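4-diphosphocytidyl-2C-methyl-D-erythritol synthase (Neisseria gonorrhoeae, PDB 1VGW) probably catalyses the transfer of a cytidylyl group from CTP to 2-C-methyl-D-erythritol 4-phosphate, releasing diphosphate, in isoprenoid biosynthesis. Local coordinates at residues Pro169-Leu181 with Asp191-Pro203. Sequence-based numbering, arbitrary orientation.
Sequences PQLFQAGLLHRAL and DEASAVEKLGVRP
The amide of Gln170 reaches the N-terminal turn of helix 192-197. Ala193 N donates to Gln170 OE1 over 3.1 Å in a nearly straight bond (164°), tilted from the carbonyl plane, while NE2, lying 3.1 Å from Asp191 OD1, donates to that oxygen from above the carboxylate plane. Together with a further bond from NE2 to Gln167 O, this fixes the rotation of the buried amide. Asp191 itself is the N-cap, its OD2 accepting from Ser194 N, and it also forms a salt bridge with Lys147 of the second subunit; Glu192 turns its carboxylate to Arg84.

Phe172 is closely packed. Val196, with CG1 anti to its backbone nitrogen (chi1 166°) and turned to Leu176, sets CG2 over one ring face, 3.9 Å from the centroid, in a CH-pi contact; Pro203 CG meets the edge at Phe172 CE2 (3.6 Å). In this GT-A-type cytidylyltransferase fold, strand 169-173 belongs to the mixed central sheet and leads directly into helix 174-180, which helix 192-197 crosses nearly perpendicularly (85°). There Ala180 CB lies 3.4 Å from Ala195 O, and Ala195 CB touches Leu181 CD2.

Leu199, exposed and within the Schellman motif that closes at Gly200, still lays CD2 closely against Ala180 CB (3.5 Å). Looser is the approach of Val201 CG2 to Leu176 CD1, at 4.3 Å. A water donates to both Ala180 O and Ala195 O, bridging the two backbones.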
loop_
_atom_site.group_PDB
_atom_site.type_symbol
_atom_site.label_atom_id
_atom_site.label_comp_id
_atom_site.label_asym_id
_atom_site.label_seq_id
_atom_site.Cartn_x
_atom_site.Cartn_y
_atom_site.Cartn_z
ATOM N N PRO B 169 -0.032 14.606 5.470
ATOM C CA PRO B 169 -0.990 15.558 5.960
ATOM C C PRO B 169 -2.016 15.969 4.940
ATOM O O PRO B 169 -1.844 15.670 3.744
ATOM C CB PRO B 169 -0.123 16.780 6.355
ATOM C CG PRO B 169 1.293 16.306 6.302
ATOM C CD PRO B 169 1.291 15.275 5.183
ATOM N N GLN B 170 -3.140 16.461 5.396
ATOM C CA GLN B 170 -4.247 17.009 4.593
ATOM C C GLN B 170 -4.284 18.521 4.951
ATOM O O GLN B 170 -4.498 18.821 6.128
ATOM C CB GLN B 170 -5.592 16.348 4.975
ATOM C CG GLN B 170 -5.457 14.817 4.771
ATOM C CD GLN B 170 -6.712 14.071 4.432
ATOM O OE1 GLN B 170 -7.853 14.416 4.708
ATOM N NE2 GLN B 170 -6.556 12.864 3.823
ATOM N N LEU B 171 -4.035 19.355 3.963
ATOM C CA LEU B 171 -3.891 20.809 4.170
ATOM C C LEU B 171 -5.050 21.662 3.745
ATOM O O LEU B 171 -5.328 21.760 2.530
ATOM C CB LEU B 171 -2.590 21.204 3.497
ATOM C CG LEU B 171 -2.209 22.476 2.848
ATOM C CD1 LEU B 171 -3.131 23.673 2.976
ATOM C CD2 LEU B 171 -0.778 22.867 3.163
ATOM N N PHE B 172 -5.716 22.341 4.687
ATOM C CA PHE B 172 -6.802 23.252 4.422
ATOM C C PHE B 172 -6.722 24.570 5.212
ATOM O O PHE B 172 -6.125 24.637 6.302
ATOM C CB PHE B 172 -8.172 22.573 4.736
ATOM C CG PHE B 172 -8.384 21.356 3.872
ATOM C CD1 PHE B 172 -8.265 20.078 4.447
ATOM C CD2 PHE B 172 -8.563 21.449 2.503
ATOM C CE1 PHE B 172 -8.369 18.971 3.616
ATOM C CE2 PHE B 172 -8.703 20.354 1.684
ATOM C CZ PHE B 172 -8.588 19.071 2.281
ATOM N N GLN B 173 -7.328 25.622 4.669
ATOM C CA GLN B 173 -7.447 26.925 5.320
ATOM C C GLN B 173 -8.206 26.708 6.641
ATOM O O GLN B 173 -9.217 25.983 6.617
ATOM C CB GLN B 173 -8.310 27.898 4.455
ATOM C CG GLN B 173 -7.588 28.472 3.242
ATOM C CD GLN B 173 -8.525 29.403 2.463
ATOM O OE1 GLN B 173 -8.790 30.533 2.906
ATOM N NE2 GLN B 173 -9.105 28.868 1.392
ATOM N N ALA B 174 -7.824 27.392 7.694
ATOM C CA ALA B 174 -8.485 27.237 8.991
ATOM C C ALA B 174 -9.944 27.496 8.962
ATOM O O ALA B 174 -10.746 26.733 9.539
ATOM C CB ALA B 174 -7.731 28.133 9.986
ATOM N N GLY B 175 -10.402 28.588 8.296
ATOM C CA GLY B 175 -11.833 28.898 8.232
ATOM C C GLY B 175 -12.601 27.905 7.374
ATOM O O GLY B 175 -13.701 27.469 7.799
ATOM N N LEU B 176 -12.097 27.463 6.240
ATOM C CA LEU B 176 -12.753 26.423 5.443
ATOM C C LEU B 176 -12.859 25.086 6.193
ATOM O O LEU B 176 -13.899 24.400 6.175
ATOM C CB LEU B 176 -11.923 26.203 4.156
ATOM C CG LEU B 176 -12.384 25.089 3.242
ATOM C CD1 LEU B 176 -13.804 25.314 2.729
ATOM C CD2 LEU B 176 -11.419 24.933 2.056
ATOM N N LEU B 177 -11.788 24.690 6.914
ATOM C CA LEU B 177 -11.781 23.440 7.721
ATOM C C LEU B 177 -12.719 23.553 8.901
ATOM O O LEU B 177 -13.581 22.696 9.176
ATOM C CB LEU B 177 -10.333 23.176 8.197
ATOM C CG LEU B 177 -9.979 21.807 8.769
ATOM C CD1 LEU B 177 -10.413 20.665 7.855
ATOM C CD2 LEU B 177 -8.454 21.709 9.017
ATOM N N HIS B 178 -12.655 24.642 9.676
ATOM C CA HIS B 178 -13.632 24.803 10.776
ATOM C C HIS B 178 -15.070 24.689 10.243
ATOM O O HIS B 178 -15.969 24.043 10.791
ATOM C CB HIS B 178 -13.427 26.179 11.388
ATOM C CG HIS B 178 -14.268 26.490 12.559
ATOM N ND1 HIS B 178 -14.244 25.773 13.730
ATOM C CD2 HIS B 178 -15.176 27.507 12.761
ATOM C CE1 HIS B 178 -15.098 26.296 14.592
ATOM N NE2 HIS B 178 -15.690 27.334 14.043
ATOM N N ARG B 179 -15.327 25.319 9.084
ATOM C CA ARG B 179 -16.645 25.278 8.489
ATOM C C ARG B 179 -17.076 23.857 8.135
ATOM O O ARG B 179 -18.171 23.451 8.526
ATOM C CB ARG B 179 -16.675 26.164 7.219
ATOM C CG ARG B 179 -17.945 26.939 7.039
ATOM C CD ARG B 179 -17.743 28.437 7.306
ATOM N NE ARG B 179 -16.515 28.959 6.818
ATOM C CZ ARG B 179 -16.183 30.138 6.376
ATOM N NH1 ARG B 179 -14.951 30.425 5.992
ATOM N NH2 ARG B 179 -17.137 31.072 6.270
ATOM N N ALA B 180 -16.273 23.121 7.389
ATOM C CA ALA B 180 -16.589 21.787 6.913
ATOM C C ALA B 180 -16.797 20.719 7.980
ATOM O O ALA B 180 -17.606 19.818 7.778
ATOM C CB ALA B 180 -15.487 21.298 5.965
ATOM N N LEU B 181 -16.084 20.748 9.092
ATOM C CA LEU B 181 -16.240 19.786 10.161
ATOM C C LEU B 181 -17.297 20.193 11.176
ATOM O O LEU B 181 -17.474 19.464 12.175
ATOM C CB LEU B 181 -14.908 19.651 10.928
ATOM C CG LEU B 181 -13.669 19.291 10.127
ATOM C CD1 LEU B 181 -12.451 19.376 11.050
ATOM C CD2 LEU B 181 -13.800 17.902 9.481
ATOM N N ASP B 191 -12.083 11.095 6.095
ATOM C CA ASP B 191 -10.951 11.982 6.290
ATOM C C ASP B 191 -11.331 13.480 6.197
ATOM O O ASP B 191 -12.519 13.789 6.018
ATOM C CB ASP B 191 -9.813 11.656 5.327
ATOM C CG ASP B 191 -10.085 11.800 3.877
ATOM O OD1 ASP B 191 -9.257 11.524 2.971
ATOM O OD2 ASP B 191 -11.194 12.187 3.491
ATOM N N GLU B 192 -10.357 14.397 6.420
ATOM C CA GLU B 192 -10.697 15.822 6.364
ATOM C C GLU B 192 -11.149 16.218 4.944
ATOM O O GLU B 192 -12.147 16.943 4.866
ATOM C CB GLU B 192 -9.647 16.785 6.874
ATOM C CG GLU B 192 -9.362 16.768 8.363
ATOM C CD GLU B 192 -8.691 15.464 8.834
ATOM O OE1 GLU B 192 -8.894 15.062 10.001
ATOM O OE2 GLU B 192 -7.947 14.799 8.078
ATOM N N ALA B 193 -10.515 15.759 3.903
ATOM C CA ALA B 193 -10.902 16.037 2.547
ATOM C C ALA B 193 -12.362 15.734 2.286
ATOM O O ALA B 193 -13.093 16.538 1.702
ATOM C CB ALA B 193 -10.010 15.331 1.542
ATOM N N SER B 194 -12.885 14.593 2.743
ATOM C CA SER B 194 -14.270 14.244 2.474
ATOM C C SER B 194 -15.242 15.211 3.116
ATOM O O SER B 194 -16.389 15.300 2.664
ATOM C CB SER B 194 -14.569 12.776 2.827
ATOM O OG SER B 194 -14.876 12.631 4.201
ATOM N N ALA B 195 -14.917 15.859 4.220
ATOM C CA ALA B 195 -15.799 16.898 4.775
ATOM C C ALA B 195 -15.657 18.196 3.938
ATOM O O ALA B 195 -16.634 18.921 3.757
ATOM C CB ALA B 195 -15.528 17.252 6.206
ATOM N N VAL B 196 -14.491 18.466 3.391
ATOM C CA VAL B 196 -14.353 19.641 2.528
ATOM C C VAL B 196 -15.148 19.424 1.242
ATOM O O VAL B 196 -15.902 20.314 0.853
ATOM C CB VAL B 196 -12.898 20.038 2.303
ATOM C CG1 VAL B 196 -12.729 21.036 1.157
ATOM C CG2 VAL B 196 -12.346 20.743 3.574
ATOM N N GLU B 197 -15.076 18.258 0.607
ATOM C CA GLU B 197 -15.799 17.921 -0.624
ATOM C C GLU B 197 -17.321 18.083 -0.530
ATOM O O GLU B 197 -17.998 18.402 -1.506
ATOM C CB GLU B 197 -15.523 16.482 -1.050
ATOM C CG GLU B 197 -14.108 16.066 -1.361
ATOM C CD GLU B 197 -13.856 14.578 -1.071
ATOM O OE1 GLU B 197 -14.777 13.729 -1.262
ATOM O OE2 GLU B 197 -12.755 14.210 -0.628
ATOM N N LYS B 198 -17.898 17.859 0.647
ATOM C CA LYS B 198 -19.311 17.991 0.889
ATOM C C LYS B 198 -19.761 19.443 0.845
ATOM O O LYS B 198 -20.974 19.743 0.882
ATOM C CB LYS B 198 -19.731 17.372 2.238
ATOM C CG LYS B 198 -19.947 15.881 2.098
ATOM C CD LYS B 198 -20.133 15.195 3.439
ATOM C CE LYS B 198 -20.004 13.677 3.268
ATOM N NZ LYS B 198 -21.061 13.100 2.380
ATOM N N LEU B 199 -18.812 20.361 0.782
ATOM C CA LEU B 199 -19.164 21.790 0.683
ATOM C C LEU B 199 -19.196 22.193 -0.789
ATOM O O LEU B 199 -19.519 23.331 -1.121
ATOM C CB LEU B 199 -18.096 22.589 1.433
ATOM C CG LEU B 199 -18.413 23.108 2.810
ATOM C CD1 LEU B 199 -19.498 22.352 3.527
ATOM C CD2 LEU B 199 -17.157 23.267 3.672
ATOM N N GLY B 200 -18.857 21.311 -1.699
ATOM C CA GLY B 200 -18.780 21.587 -3.128
ATOM C C GLY B 200 -17.376 22.013 -3.521
ATOM O O GLY B 200 -17.151 22.469 -4.635
ATOM N N VAL B 201 -16.381 21.829 -2.633
ATOM C CA VAL B 201 -15.004 22.221 -2.966
ATOM C C VAL B 201 -14.216 20.949 -3.322
ATOM O O VAL B 201 -14.307 20.011 -2.509
ATOM C CB VAL B 201 -14.331 22.832 -1.714
ATOM C CG1 VAL B 201 -12.867 23.144 -1.994
ATOM C CG2 VAL B 201 -15.073 23.994 -1.120
ATOM N N ARG B 202 -13.379 20.924 -4.302
ATOM C CA ARG B 202 -12.574 19.815 -4.745
ATOM C C ARG B 202 -11.091 19.996 -4.449
ATOM O O ARG B 202 -10.378 20.651 -5.249
ATOM C CB ARG B 202 -12.723 19.697 -6.268
ATOM C CG ARG B 202 -14.156 19.331 -6.739
ATOM C CD ARG B 202 -14.019 19.055 -8.253
ATOM N NE ARG B 202 -15.032 18.173 -8.761
ATOM C CZ ARG B 202 -14.952 17.627 -9.987
ATOM N NH1 ARG B 202 -13.916 17.862 -10.761
ATOM N NH2 ARG B 202 -15.962 16.885 -10.391
ATOM N N PRO B 203 -10.544 19.324 -3.438
ATOM C CA PRO B 203 -9.125 19.518 -3.079
ATOM C C PRO B 203 -8.180 18.933 -4.093
ATOM O O PRO B 203 -8.561 18.013 -4.832
ATOM C CB PRO B 203 -8.989 18.880 -1.714
ATOM C CG PRO B 203 -10.370 18.830 -1.174
ATOM C CD PRO B 203 -11.247 18.550 -2.395
HETATM O O HOH W 1 -18.836 19.321 5.516
#